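Long-range contacts in extracellular solute-binding protein, family 5 (Chelativorans sp., PDB 6WM6), which binds EDTA and related aminopolycarboxylates in the periplasm and probably delivers them to an ABC transporter for uptake: residues S303-M309 against L524-L530; G352-F356 against L511-D515; P277-T281 against P413-A417. All blocks are in the same frame, centred on the assembly; numbering follows the deposited sequence.

Contact 1 (S303-M309 against L524-L530); sequences SANWYFM and LFPIYQL
Trp306 and Phe308 lie opposite Gln529 and Pro526 as antiparallel non-hydrogen-bonded pairs, Met309 and Phe525 form a hydrogen-bonded pair, and the axes of strands 305-309 and 524-530 come within 4.3 Å. Between Trp306 and Phe308 the register slips by one residue, a beta bulge in which Tyr307 is shared: its N donates to Tyr528 O, while its O accepts from Ile527 N. Proline is tolerated at 526 because a non-hydrogen-bonded position asks no N-H of it toward this neighbour.

Tyr307 and Leu530 pack closely. CG of Tyr307 beside the backbone N (chi1 -75°) places the ring so that Leu530 CD1 sits over the centre of one face, 3.4 Å from the Tyr307 ring centroid and only 7° off the normal, a CH-pi interaction. An edge of the same ring points at the face of Tyr528 in an offset edge-to-face pair, planes at 90°, and the Tyr528 hydroxyl bonds onward to Thr340.

Trp306, Phe308 and Pro526 start from one face of the sheet, where Leu524 bridges the first two with separate branches: CD2 reaches the edge of the indole at Trp306 CH2 (4.0 Å), and CD1 comes to 3.5 Å from Phe308 CD1. Pro526 CB lies 3.8 Å from Trp306 CZ3. Where the chain turns a corner at Ala304, the Gln529 amide substitutes for backbone, NE2 donating to Ser303 O at 2.8 Å, while Ser303 OG accepts from Asn305 N in an ST turn.

Strand 456-462 pairs with the other side of strand 305-311, and helices 416-429 and 321-330 pack against the Tyr307, Ile527 and Met309 side chains. Such a bulged antiparallel pair, buried in a helix-flanked sheet, belongs to the alpha/beta core of a periplasmic binding protein lobe.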
# COMPACT_ATOMS: atom_id res chain seq x y z
N SER A 303 -9.35 -2.34 3.16
CA SER A 303 -7.93 -2.10 2.95
C SER A 303 -7.71 -0.75 2.27
O SER A 303 -8.61 -0.18 1.63
CB SER A 303 -7.40 -3.18 1.95
OG SER A 303 -6.01 -3.11 1.72
N ALA A 304 -6.49 -0.23 2.40
CA ALA A 304 -6.04 0.85 1.54
C ALA A 304 -5.85 0.37 0.10
O ALA A 304 -5.69 1.22 -0.80
CB ALA A 304 -4.71 1.42 2.06
N ASN A 305 -5.82 -0.92 -0.15
CA ASN A 305 -5.73 -1.46 -1.49
C ASN A 305 -7.11 -1.45 -2.11
O ASN A 305 -8.09 -1.92 -1.50
CB ASN A 305 -5.21 -2.91 -1.47
CG ASN A 305 -3.78 -3.01 -1.01
OD1 ASN A 305 -3.03 -2.06 -1.09
ND2 ASN A 305 -3.40 -4.20 -0.58
N TRP A 306 -7.20 -0.96 -3.34
CA TRP A 306 -8.49 -0.87 -4.04
C TRP A 306 -8.39 -1.47 -5.44
O TRP A 306 -7.45 -1.17 -6.19
CB TRP A 306 -9.04 0.56 -4.08
CG TRP A 306 -8.12 1.62 -4.61
CD1 TRP A 306 -7.14 2.26 -3.92
CD2 TRP A 306 -8.14 2.23 -5.92
NE1 TRP A 306 -6.52 3.21 -4.71
CE2 TRP A 306 -7.13 3.22 -5.94
CE3 TRP A 306 -8.91 2.02 -7.07
CZ2 TRP A 306 -6.88 4.02 -7.07
CZ3 TRP A 306 -8.65 2.82 -8.18
CH2 TRP A 306 -7.66 3.80 -8.17
N TYR A 307 -9.36 -2.33 -5.77
CA TYR A 307 -9.44 -2.92 -7.08
C TYR A 307 -9.80 -1.87 -8.12
O TYR A 307 -10.60 -0.96 -7.86
CB TYR A 307 -10.52 -3.99 -7.14
CG TYR A 307 -10.19 -5.29 -6.48
CD1 TYR A 307 -9.13 -6.07 -6.93
CD2 TYR A 307 -10.96 -5.78 -5.43
CE1 TYR A 307 -8.83 -7.26 -6.33
CE2 TYR A 307 -10.67 -7.01 -4.84
CZ TYR A 307 -9.60 -7.73 -5.32
OH TYR A 307 -9.29 -8.95 -4.71
N PHE A 308 -9.25 -2.05 -9.31
CA PHE A 308 -9.55 -1.20 -10.44
C PHE A 308 -9.51 -2.05 -11.71
O PHE A 308 -8.91 -3.14 -11.74
CB PHE A 308 -8.54 -0.05 -10.57
CG PHE A 308 -7.12 -0.49 -10.87
CD1 PHE A 308 -6.76 -0.90 -12.14
CD2 PHE A 308 -6.14 -0.46 -9.88
CE1 PHE A 308 -5.44 -1.29 -12.42
CE2 PHE A 308 -4.83 -0.84 -10.17
CZ PHE A 308 -4.49 -1.26 -11.44
N MET A 309 -10.10 -1.51 -12.77
CA MET A 309 -9.84 -1.97 -14.13
C MET A 309 -9.20 -0.82 -14.89
O MET A 309 -9.81 0.25 -15.03
CB MET A 309 -11.11 -2.41 -14.85
CG MET A 309 -10.77 -3.08 -16.17
SD MET A 309 -12.21 -3.55 -17.14
CE MET A 309 -12.87 -1.94 -17.58
N LEU A 524 -9.17 4.58 -16.18
CA LEU A 524 -9.03 3.90 -14.89
C LEU A 524 -10.39 3.88 -14.21
O LEU A 524 -10.97 4.93 -13.91
CB LEU A 524 -7.97 4.58 -14.03
CG LEU A 524 -7.61 3.88 -12.72
CD1 LEU A 524 -7.04 2.51 -12.98
CD2 LEU A 524 -6.60 4.75 -11.96
N PHE A 525 -10.90 2.67 -13.98
CA PHE A 525 -12.23 2.45 -13.40
C PHE A 525 -12.08 1.87 -12.00
O PHE A 525 -11.65 0.72 -11.86
CB PHE A 525 -12.98 1.47 -14.31
CG PHE A 525 -14.37 1.08 -13.84
CD1 PHE A 525 -15.45 1.92 -14.03
CD2 PHE A 525 -14.60 -0.16 -13.28
CE1 PHE A 525 -16.73 1.54 -13.66
CE2 PHE A 525 -15.87 -0.53 -12.87
CZ PHE A 525 -16.94 0.32 -13.07
N PRO A 526 -12.38 2.64 -10.97
CA PRO A 526 -12.28 2.12 -9.60
C PRO A 526 -13.45 1.21 -9.30
O PRO A 526 -14.56 1.43 -9.79
CB PRO A 526 -12.32 3.39 -8.74
CG PRO A 526 -13.23 4.35 -9.53
CD PRO A 526 -12.97 4.00 -11.00
N ILE A 527 -13.20 0.20 -8.46
CA ILE A 527 -14.20 -0.83 -8.14
C ILE A 527 -14.55 -0.76 -6.65
O ILE A 527 -15.55 -0.16 -6.27
CB ILE A 527 -13.74 -2.20 -8.65
CG1 ILE A 527 -13.52 -2.17 -10.18
CG2 ILE A 527 -14.76 -3.27 -8.30
CD1 ILE A 527 -12.83 -3.39 -10.76
N TYR A 528 -13.74 -1.36 -5.79
CA TYR A 528 -13.96 -1.29 -4.34
C TYR A 528 -12.70 -1.77 -3.65
O TYR A 528 -11.82 -2.40 -4.25
CB TYR A 528 -15.20 -2.08 -3.90
CG TYR A 528 -15.20 -3.56 -4.16
CD1 TYR A 528 -14.33 -4.41 -3.47
CD2 TYR A 528 -16.08 -4.15 -5.08
CE1 TYR A 528 -14.32 -5.78 -3.68
CE2 TYR A 528 -16.06 -5.52 -5.30
CZ TYR A 528 -15.19 -6.31 -4.60
OH TYR A 528 -15.15 -7.69 -4.78
N GLN A 529 -12.62 -1.47 -2.36
CA GLN A 529 -11.47 -1.83 -1.53
C GLN A 529 -11.41 -3.31 -1.24
O GLN A 529 -12.42 -3.97 -0.97
CB GLN A 529 -11.56 -1.06 -0.21
CG GLN A 529 -11.26 0.44 -0.31
CD GLN A 529 -11.81 1.16 0.87
OE1 GLN A 529 -12.99 1.52 0.90
NE2 GLN A 529 -10.95 1.42 1.84
N LEU A 530 -10.19 -3.86 -1.25
CA LEU A 530 -9.99 -5.23 -0.83
C LEU A 530 -10.27 -5.36 0.66
O LEU A 530 -9.96 -4.46 1.44
CB LEU A 530 -8.56 -5.68 -1.09
CG LEU A 530 -8.19 -6.05 -2.53
CD1 LEU A 530 -8.22 -4.89 -3.48
CD2 LEU A 530 -6.79 -6.68 -2.54

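Contact 2 (G352-F356 against L511-D515)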
# COMPACT_ATOMS: atom_id res chain seq x y z
N GLY A 352 -15.84 5.17 -6.08
CA GLY A 352 -16.12 5.86 -7.33
C GLY A 352 -15.17 7.00 -7.64
O GLY A 352 -15.50 7.89 -8.40
N SER A 353 -13.99 6.98 -7.03
CA SER A 353 -12.92 7.94 -7.26
C SER A 353 -11.65 7.15 -7.55
O SER A 353 -11.50 6.02 -7.11
CB SER A 353 -12.72 8.74 -5.96
OG SER A 353 -11.52 9.50 -5.97
N VAL A 354 -10.73 7.77 -8.29
CA VAL A 354 -9.40 7.19 -8.51
C VAL A 354 -8.33 7.90 -7.70
O VAL A 354 -7.14 7.60 -7.86
CB VAL A 354 -9.02 7.07 -10.00
CG1 VAL A 354 -9.93 6.08 -10.69
CG2 VAL A 354 -9.05 8.42 -10.69
N MET A 355 -8.71 8.82 -6.82
CA MET A 355 -7.75 9.54 -6.01
C MET A 355 -8.02 9.53 -4.52
O MET A 355 -7.10 9.84 -3.75
CB MET A 355 -7.61 10.98 -6.49
CG MET A 355 -6.99 10.98 -7.89
SD MET A 355 -6.63 12.61 -8.48
CE MET A 355 -6.20 12.21 -10.17
N PHE A 356 -9.22 9.17 -4.10
CA PHE A 356 -9.61 9.18 -2.70
C PHE A 356 -10.36 7.89 -2.37
O PHE A 356 -11.25 7.47 -3.12
CB PHE A 356 -10.59 10.33 -2.42
CG PHE A 356 -10.08 11.69 -2.84
CD1 PHE A 356 -9.15 12.38 -2.06
CD2 PHE A 356 -10.54 12.29 -3.98
CE1 PHE A 356 -8.72 13.64 -2.43
CE2 PHE A 356 -10.10 13.55 -4.36
CZ PHE A 356 -9.19 14.22 -3.58
N LEU A 511 -7.16 18.76 -5.32
CA LEU A 511 -6.98 17.52 -6.07
C LEU A 511 -8.29 17.01 -6.66
O LEU A 511 -8.27 16.29 -7.68
CB LEU A 511 -6.34 16.48 -5.16
CG LEU A 511 -5.88 15.18 -5.82
CD1 LEU A 511 -4.72 15.43 -6.74
CD2 LEU A 511 -5.50 14.18 -4.75
N SER A 512 -9.43 17.37 -6.07
CA SER A 512 -10.72 16.94 -6.61
C SER A 512 -10.85 17.26 -8.09
O SER A 512 -11.44 16.48 -8.84
CB SER A 512 -11.87 17.59 -5.82
OG SER A 512 -11.92 17.07 -4.51
N GLU A 513 -10.33 18.41 -8.54
CA GLU A 513 -10.41 18.77 -9.95
C GLU A 513 -9.66 17.77 -10.82
O GLU A 513 -10.11 17.43 -11.93
CB GLU A 513 -9.88 20.19 -10.17
CG GLU A 513 -10.13 20.69 -11.58
CD GLU A 513 -9.53 22.06 -11.87
OE1 GLU A 513 -8.90 22.67 -10.97
OE2 GLU A 513 -9.70 22.53 -13.02
N ALA A 514 -8.52 17.27 -10.35
CA ALA A 514 -7.78 16.27 -11.10
C ALA A 514 -8.53 14.95 -11.14
O ALA A 514 -8.51 14.26 -12.16
CB ALA A 514 -6.40 16.06 -10.50
N ASP A 515 -9.21 14.58 -10.06
CA ASP A 515 -10.03 13.38 -10.06
C ASP A 515 -11.13 13.48 -11.11
O ASP A 515 -11.40 12.50 -11.83
CB ASP A 515 -10.61 13.17 -8.65
CG ASP A 515 -11.06 11.75 -8.36
OD1 ASP A 515 -10.63 10.77 -9.02
OD2 ASP A 515 -11.85 11.60 -7.40
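Asp515 reaches from helix 504-521 into the loop at Ser353-Phe356, and its side chain can be followed outward atom by atom. CB passes 4.0 Å from Met355 SD, the two side chains running antiparallel as they pass. CG stands anti to the backbone N (chi1 -159°), which carries the carboxylate off the helix and onto the loop backbone. There OD1 accepts from Val354 N at 3.1 Å through its syn lone pair, in a fairly straight bond (153° at the hydrogen), with the Val354 CG2 methyl close beside it. OD2 accepts a hydrogen bond from Ser353 OG at 2.6 Å, met on the syn side but 31° out of the carboxylate plane, and it also forms a salt bridge with Arg366. With so many donors around it, this buried carboxylate is probably ionised.

Serine suits position 353 because its small hydroxyl works in both directions: while donating to Asp515, OG accepts from the backbone N of Met355 and of Phe356, holding the loop in a tight turn. Beyond the polar centre the contact is mostly apolar. Met355 is extended and reaches across to the helix, with SD 3.8 Å from Leu511 CG and the methyl CE 3.9 Å from Ala514 CB, where the small alanine lets CE come close to the helix backbone. The Phe356 ring turns an edge to the carboxylate, CD2 lying 3.7 Å from Asp515 OD2, as fits its slightly positive ring hydrogens; its CZ meets Leu511 CD2 at 3.9 Å, and CB of Met355 lies over one face toward the rim.

An ST turn and ST motif at Ser353, gripped by a helix aspartate and flanked by Met355 and Phe356, is thus how an irregular loop is fastened to the helix leading into strand 524-537.

Contact 3 (P277-T281 against P413-A417); sequences PQGAT and PGYPA
The ring of Tyr415 and the amide of Gln278 meet with their planes 60° apart, the amide oxygen OE1 lying at the ring's edge, in its plane. Gly279 N approaches the ring obliquely. Beyond these residues Tyr460 brings its own ring against Tyr415 at a slant, and Leu530 and Tyr307 also touch it.

Tyr415 OH donates a hydrogen bond to Gln278 OE1; the modelled separation of 2.5 Å is very short, and its exact value is doubtful. CG of Gln278 stands anti to the carbonyl carbon (chi1 -69°) and the chain runs extended beyond it, carrying the amide to the phenol. A phenylalanine in place of Tyr415 would probably leave Gln278 OE1 without this donor and its amide freer to turn.

Gly279 suits the closest backbone approach: its phi is positive (64°), and a side chain there would press against Gly414 O and the Tyr415 ring. Tyr415 is the N-cap of helix 416-429, and Pro416 follows in the first turn, where a missing N-H costs little. Pro416 CG packs 3.9 Å from Thr281 CG2, while Thr281 OG1 caps Met284 N at the start of helix 282-290.

The chemistry therefore implies a light, partly solvent-facing junction between two helix beginnings, directed by one hydrogen bond and padded by small apolar groups.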
# COMPACT_ATOMS: atom_id res chain seq x y z
N PRO A 277 -3.56 -13.04 5.17
CA PRO A 277 -3.62 -13.29 3.72
C PRO A 277 -4.31 -12.16 2.98
O PRO A 277 -5.20 -11.48 3.51
CB PRO A 277 -4.43 -14.58 3.62
CG PRO A 277 -5.31 -14.56 4.84
CD PRO A 277 -4.40 -13.97 5.93
N GLN A 278 -3.91 -11.98 1.72
CA GLN A 278 -4.59 -11.02 0.85
C GLN A 278 -5.64 -11.78 0.03
O GLN A 278 -5.53 -12.99 -0.18
CB GLN A 278 -3.58 -10.31 -0.05
CG GLN A 278 -2.65 -9.35 0.70
CD GLN A 278 -2.08 -8.24 -0.17
OE1 GLN A 278 -2.47 -8.06 -1.32
NE2 GLN A 278 -1.15 -7.47 0.39
N GLY A 279 -6.67 -11.06 -0.40
CA GLY A 279 -7.72 -11.70 -1.18
C GLY A 279 -8.50 -12.75 -0.42
O GLY A 279 -8.68 -13.87 -0.91
N ALA A 280 -8.96 -12.42 0.78
CA ALA A 280 -9.78 -13.35 1.55
C ALA A 280 -11.12 -13.58 0.87
O ALA A 280 -11.70 -12.67 0.27
CB ALA A 280 -10.02 -12.80 2.96
N THR A 281 -11.62 -14.81 0.97
CA THR A 281 -12.86 -15.23 0.34
C THR A 281 -13.90 -15.53 1.40
O THR A 281 -13.60 -15.63 2.59
CB THR A 281 -12.63 -16.50 -0.49
OG1 THR A 281 -12.21 -17.55 0.40
CG2 THR A 281 -11.58 -16.28 -1.55
N PRO A 413 -2.23 -13.29 -10.63
CA PRO A 413 -2.76 -14.39 -9.83
C PRO A 413 -2.81 -14.04 -8.35
O PRO A 413 -2.21 -13.07 -7.89
CB PRO A 413 -1.78 -15.54 -10.09
CG PRO A 413 -0.49 -14.85 -10.41
CD PRO A 413 -0.85 -13.54 -11.10
N GLY A 414 -3.59 -14.83 -7.61
CA GLY A 414 -3.68 -14.72 -6.17
C GLY A 414 -4.85 -13.93 -5.63
O GLY A 414 -4.92 -13.72 -4.41
N TYR A 415 -5.78 -13.50 -6.48
CA TYR A 415 -6.93 -12.68 -6.08
C TYR A 415 -8.17 -13.28 -6.71
O TYR A 415 -8.57 -12.89 -7.81
CB TYR A 415 -6.71 -11.22 -6.45
CG TYR A 415 -5.54 -10.65 -5.69
CD1 TYR A 415 -5.71 -10.10 -4.43
CD2 TYR A 415 -4.26 -10.75 -6.20
CE1 TYR A 415 -4.64 -9.62 -3.71
CE2 TYR A 415 -3.17 -10.27 -5.48
CZ TYR A 415 -3.38 -9.71 -4.24
OH TYR A 415 -2.31 -9.23 -3.51
N PRO A 416 -8.82 -14.23 -6.02
CA PRO A 416 -10.03 -14.85 -6.60
C PRO A 416 -11.09 -13.84 -7.00
O PRO A 416 -11.80 -14.04 -7.99
CB PRO A 416 -10.51 -15.79 -5.48
CG PRO A 416 -9.30 -16.05 -4.65
CD PRO A 416 -8.43 -14.83 -4.73
N ALA A 417 -11.24 -12.76 -6.24
CA ALA A 417 -12.23 -11.75 -6.61
C ALA A 417 -11.95 -11.17 -7.99
O ALA A 417 -12.88 -10.89 -8.75
CB ALA A 417 -12.27 -10.64 -5.56

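Contacts 1 and 2 are buried, whereas contact 3 lies at the surface. The first two use consecutive elements, since helix 504-521 runs into strand 524-537, and they touch where Pro526 packs on Ser353 and Val354. Contact 3 borders the other end of contact 1, its helix 416-429 packing on the paired strands, for instance with Ala417 on Tyr307, but remains about 16 Å from contact 2 between nearest atoms. Their chemistry follows their place: a ladder of backbone bonds with aromatic packing in the sheet, a carboxylate, probably ionised, held by several donors between helix and loop, and a single side-chain bond with sparse apolar touches where two helices begin near solvent.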